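PDB 1IA6: cellulase CEL9M from Clostridium cellulolyticum, which probably catalyses the internal hydrolysis of beta-1,4-glucosidic linkages in cellulose and related beta-glucans, as a family 9 glycoside hydrolase. Local coordinates for residues 281-284 with 285-289; 325-328 with 329-332. All blocks are in the same frame, centred on the assembly; numbering follows the deposited sequence.

Contact 1 (281-284 with 285-289). Unlike the reference sequence in segment 281-284: F282 (reference Ile).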
loop_
_atom_site.group_PDB
_atom_site.type_symbol
_atom_site.label_atom_id
_atom_site.label_comp_id
_atom_site.label_asym_id
_atom_site.label_seq_id
_atom_site.Cartn_x
_atom_site.Cartn_y
_atom_site.Cartn_z
ATOM N N GLU A 281 -18.488 0.084 13.332
ATOM C CA GLU A 281 -19.415 1.198 13.515
ATOM C C GLU A 281 -18.754 2.347 14.270
ATOM O O GLU A 281 -18.931 3.515 13.916
ATOM C CB GLU A 281 -20.655 0.737 14.280
ATOM C CG GLU A 281 -21.509 -0.271 13.538
ATOM C CD GLU A 281 -22.676 -0.763 14.375
ATOM O OE1 GLU A 281 -23.471 0.081 14.842
ATOM O OE2 GLU A 281 -22.797 -1.994 14.569
ATOM N N PHE A 282 -18.002 2.016 15.315
ATOM C CA PHE A 282 -17.318 3.035 16.107
ATOM C C PHE A 282 -16.370 3.843 15.233
ATOM O O PHE A 282 -16.427 5.075 15.205
ATOM C CB PHE A 282 -16.507 2.402 17.240
ATOM C CG PHE A 282 -15.708 3.403 18.037
ATOM C CD1 PHE A 282 -16.285 4.083 19.105
ATOM C CD2 PHE A 282 -14.396 3.704 17.685
ATOM C CE1 PHE A 282 -15.567 5.048 19.811
ATOM C CE2 PHE A 282 -13.669 4.668 18.382
ATOM C CZ PHE A 282 -14.257 5.343 19.447
ATOM N N ASN A 283 -15.488 3.143 14.526
ATOM C CA ASN A 283 -14.519 3.806 13.667
ATOM C C ASN A 283 -15.179 4.686 12.615
ATOM O O ASN A 283 -14.763 5.824 12.407
ATOM C CB ASN A 283 -13.606 2.776 12.999
ATOM C CG ASN A 283 -12.667 3.402 11.989
ATOM O OD1 ASN A 283 -12.953 3.428 10.796
ATOM N ND2 ASN A 283 -11.547 3.932 12.469
ATOM N N PHE A 284 -16.215 4.170 11.961
ATOM C CA PHE A 284 -16.906 4.943 10.939
ATOM C C PHE A 284 -17.567 6.185 11.524
ATOM O O PHE A 284 -17.429 7.278 10.977
ATOM C CB PHE A 284 -17.957 4.080 10.230
ATOM C CG PHE A 284 -17.377 3.023 9.327
ATOM C CD1 PHE A 284 -16.007 2.974 9.071
ATOM C CD2 PHE A 284 -18.206 2.096 8.705
ATOM C CE1 PHE A 284 -15.473 2.016 8.205
ATOM C CE2 PHE A 284 -17.683 1.133 7.837
ATOM C CZ PHE A 284 -16.314 1.096 7.588
ATOM N N ASN A 285 -18.277 6.020 12.634
ATOM C CA ASN A 285 -18.946 7.154 13.267
ATOM C C ASN A 285 -17.941 8.163 13.804
ATOM O O ASN A 285 -18.223 9.359 13.868
ATOM C CB ASN A 285 -19.871 6.682 14.393
ATOM C CG ASN A 285 -21.114 5.992 13.869
ATOM O OD1 ASN A 285 -21.618 6.338 12.800
ATOM N ND2 ASN A 285 -21.623 5.025 14.621
ATOM N N TYR A 286 -16.764 7.679 14.184
ATOM C CA TYR A 286 -15.720 8.555 14.694
ATOM C C TYR A 286 -15.224 9.449 13.557
ATOM O O TYR A 286 -15.018 10.647 13.741
ATOM C CB TYR A 286 -14.573 7.719 15.268
ATOM C CG TYR A 286 -13.478 8.538 15.908
ATOM C CD1 TYR A 286 -12.434 9.060 15.148
ATOM C CD2 TYR A 286 -13.497 8.808 17.277
ATOM C CE1 TYR A 286 -11.433 9.832 15.735
ATOM C CE2 TYR A 286 -12.505 9.578 17.875
ATOM C CZ TYR A 286 -11.475 10.086 17.098
ATOM O OH TYR A 286 -10.489 10.839 17.690
ATOM N N TRP A 287 -15.048 8.864 12.377
ATOM C CA TRP A 287 -14.592 9.634 11.223
ATOM C C TRP A 287 -15.651 10.607 10.723
ATOM O O TRP A 287 -15.325 11.663 10.191
ATOM C CB TRP A 287 -14.170 8.703 10.080
ATOM C CG TRP A 287 -12.721 8.349 10.138
ATOM C CD1 TRP A 287 -12.111 7.519 11.038
ATOM C CD2 TRP A 287 -11.680 8.877 9.310
ATOM N NE1 TRP A 287 -10.754 7.503 10.822
ATOM C CE2 TRP A 287 -10.462 8.329 9.768
ATOM C CE3 TRP A 287 -11.657 9.766 8.226
ATOM C CZ2 TRP A 287 -9.231 8.639 9.178
ATOM C CZ3 TRP A 287 -10.431 10.075 7.640
ATOM C CH2 TRP A 287 -9.236 9.510 8.121
ATOM N N LYS A 288 -16.919 10.254 10.898
ATOM C CA LYS A 288 -18.003 11.120 10.447
ATOM C C LYS A 288 -18.073 12.456 11.176
ATOM O O LYS A 288 -18.363 13.487 10.564
ATOM C CB LYS A 288 -19.356 10.428 10.623
ATOM C CG LYS A 288 -19.644 9.284 9.675
ATOM C CD LYS A 288 -21.004 8.687 10.007
ATOM C CE LYS A 288 -21.344 7.523 9.105
ATOM N NZ LYS A 288 -22.680 6.966 9.449
ATOM N N THR A 289 -17.803 12.443 12.478
ATOM C CA THR A 289 -17.928 13.663 13.272
ATOM C C THR A 289 -16.771 14.085 14.175
ATOM O O THR A 289 -16.679 15.253 14.550
ATOM C CB THR A 289 -19.181 13.571 14.159
ATOM O OG1 THR A 289 -19.056 12.442 15.034
ATOM C CG2 THR A 289 -20.427 13.395 13.309
#
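The ring of F282 lies beside that of Y286, one turn further on, its CZ 4.2 Å from Y286 CD2. This i to i+4 aromatic pair sits in helix 274-289 of the all-helical barrel of the family 9 cellulases. With CG anti to the backbone N in both residues, the two side chains point the same way; the ring planes are 30° apart, but the rings are slid so far that they hardly overlap, with centroids 6.0 Å apart. F282, where the reference sequence has Ile, also packs on Q249, and Y286 on K251 and V291. N283 and W287 repeat the i to i+4 spacing on a buried face. The amide of N283 lies alongside the indole, its plane turned 45° from the ring, and both N283 ND2 and W287 NE1 donate to the carbonyl of W252; N283 ND2 also reaches D250 O. F284 is buried against helix 306-323, where its ring meets that of Y320 edge-to-face. Backbone bonds hold the turn together, among them N285 N to E281 O, nearly straight at 166°. The O of N283 accepts from W287 N at 3.1 Å and also lies at the edge of the indole, 3.4 Å from W287 CD1.

Contact 2 (325-328 with 329-332); sequences PDQS and LLDL
From CB onward, D326 first meets L329 and then the backbone N of S328. D326 CB rests 3.5 Å from L329 CD1, and D326 CG is 3.8 Å from L329 CG, the two lying obliquely across the end of L329. At the tip, D326 OD1 accepts from S328 N at 2.9 Å, a bond that meets the oxygen nearly along its C-O axis. The carboxylate reaches it because CG stands anti to the backbone N (chi1 -173°). D326 is thus the N-cap of helix 327-341 of the family 9 barrel, and its side chain satisfies an N-H of the first turn. The main-chain O of D326 begins the helical bonding by accepting from L330 N, with a weak second bond from L329 N. Q327, in one of its two conformers, bends at chi2 (53°) and brings its amide back to D331. In that conformer Q327 NE2 donates to D331 OD1 over 3.1 Å; the donor approaches from above the carboxylate plane, while the oxygen lies in the plane of the amide. L329 also packs on M317, Y320 and C321 of helix 306-323. D331 N closes the turn at 2.9 Å from Q327 O.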
loop_
_atom_site.group_PDB
_atom_site.type_symbol
_atom_site.label_atom_id
_atom_site.label_comp_id
_atom_site.label_asym_id
_atom_site.label_seq_id
_atom_site.Cartn_x
_atom_site.Cartn_y
_atom_site.Cartn_z
ATOM N N PRO A 325 -24.969 -1.097 2.212
ATOM C CA PRO A 325 -24.988 0.248 1.637
ATOM C C PRO A 325 -25.483 1.277 2.649
ATOM O O PRO A 325 -26.592 1.167 3.171
ATOM C CB PRO A 325 -25.938 0.104 0.451
ATOM C CG PRO A 325 -25.771 -1.332 0.056
ATOM C CD PRO A 325 -25.759 -2.029 1.389
ATOM N N ASP A 326 -24.641 2.263 2.932
ATOM C CA ASP A 326 -24.976 3.335 3.859
ATOM C C ASP A 326 -24.679 4.610 3.078
ATOM O O ASP A 326 -23.523 4.908 2.780
ATOM C CB ASP A 326 -24.093 3.261 5.102
ATOM C CG ASP A 326 -24.515 4.241 6.171
ATOM O OD1 ASP A 326 -24.755 5.418 5.835
ATOM O OD2 ASP A 326 -24.603 3.838 7.349
ATOM N N GLN A 327 -25.727 5.357 2.751
ATOM C CA GLN A 327 -25.579 6.584 1.979
ATOM C C GLN A 327 -24.660 7.615 2.630
ATOM O O GLN A 327 -23.988 8.376 1.934
ATOM C CB GLN A 327 -26.955 7.206 1.724
ATOM C CG GLN A 327 -26.969 8.210 0.587
ATOM C CD GLN A 327 -26.396 7.633 -0.694
ATOM O OE1 GLN A 327 -26.800 6.559 -1.139
ATOM N NE2 GLN A 327 -25.450 8.346 -1.293
ATOM N N SER A 328 -24.627 7.639 3.958
ATOM C CA SER A 328 -23.783 8.594 4.669
ATOM C C SER A 328 -22.314 8.248 4.427
ATOM O O SER A 328 -21.462 9.133 4.371
ATOM C CB SER A 328 -24.083 8.580 6.171
ATOM O OG SER A 328 -23.644 7.378 6.780
ATOM N N LEU A 329 -22.027 6.959 4.273
ATOM C CA LEU A 329 -20.662 6.505 4.026
ATOM C C LEU A 329 -20.272 6.768 2.577
ATOM O O LEU A 329 -19.144 7.172 2.293
ATOM C CB LEU A 329 -20.529 5.011 4.341
ATOM C CG LEU A 329 -20.736 4.622 5.808
ATOM C CD1 LEU A 329 -20.672 3.107 5.959
ATOM C CD2 LEU A 329 -19.673 5.288 6.667
ATOM N N LEU A 330 -21.207 6.542 1.661
ATOM C CA LEU A 330 -20.949 6.774 0.246
ATOM C C LEU A 330 -20.702 8.254 -0.018
ATOM O O LEU A 330 -19.835 8.610 -0.814
ATOM C CB LEU A 330 -22.126 6.283 -0.602
ATOM C CG LEU A 330 -22.281 4.762 -0.683
ATOM C CD1 LEU A 330 -23.579 4.409 -1.387
ATOM C CD2 LEU A 330 -21.086 4.168 -1.417
ATOM N N ASP A 331 -21.457 9.119 0.654
ATOM C CA ASP A 331 -21.283 10.554 0.465
ATOM C C ASP A 331 -19.944 11.019 1.022
ATOM O O ASP A 331 -19.265 11.844 0.415
ATOM C CB ASP A 331 -22.410 11.340 1.141
ATOM C CG ASP A 331 -23.762 11.087 0.506
ATOM O OD1 ASP A 331 -23.819 10.906 -0.730
ATOM O OD2 ASP A 331 -24.771 11.083 1.242
ATOM N N LEU A 332 -19.564 10.490 2.179
ATOM C CA LEU A 332 -18.300 10.879 2.795
ATOM C C LEU A 332 -17.150 10.435 1.903
ATOM O O LEU A 332 -16.257 11.224 1.585
ATOM C CB LEU A 332 -18.163 10.244 4.187
ATOM C CG LEU A 332 -17.025 10.725 5.100
ATOM C CD1 LEU A 332 -17.267 10.219 6.513
ATOM C CD2 LEU A 332 -15.682 10.238 4.586
#

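Contact 1 lies in the last turns of helix 274-289, and contact 2, which follows it along the chain, opens helix 327-341; helix 306-323 comes between them in sequence. Their centres are 12 Å apart, on the same side of the chain's centre, and the two turns touch directly. K288 NZ probably donates to S328 OG at 2.9 Å, tying the end of one helix to the start of the other. Beside this polar link, K288 CE packs 3.7 Å from L329 CD2, and F284 CD2 lies 3.8 Å from L329 CD1. F284 and L329 both also pack on helix 306-323, so three successive helices meet here, away from the predicted catalytic residues.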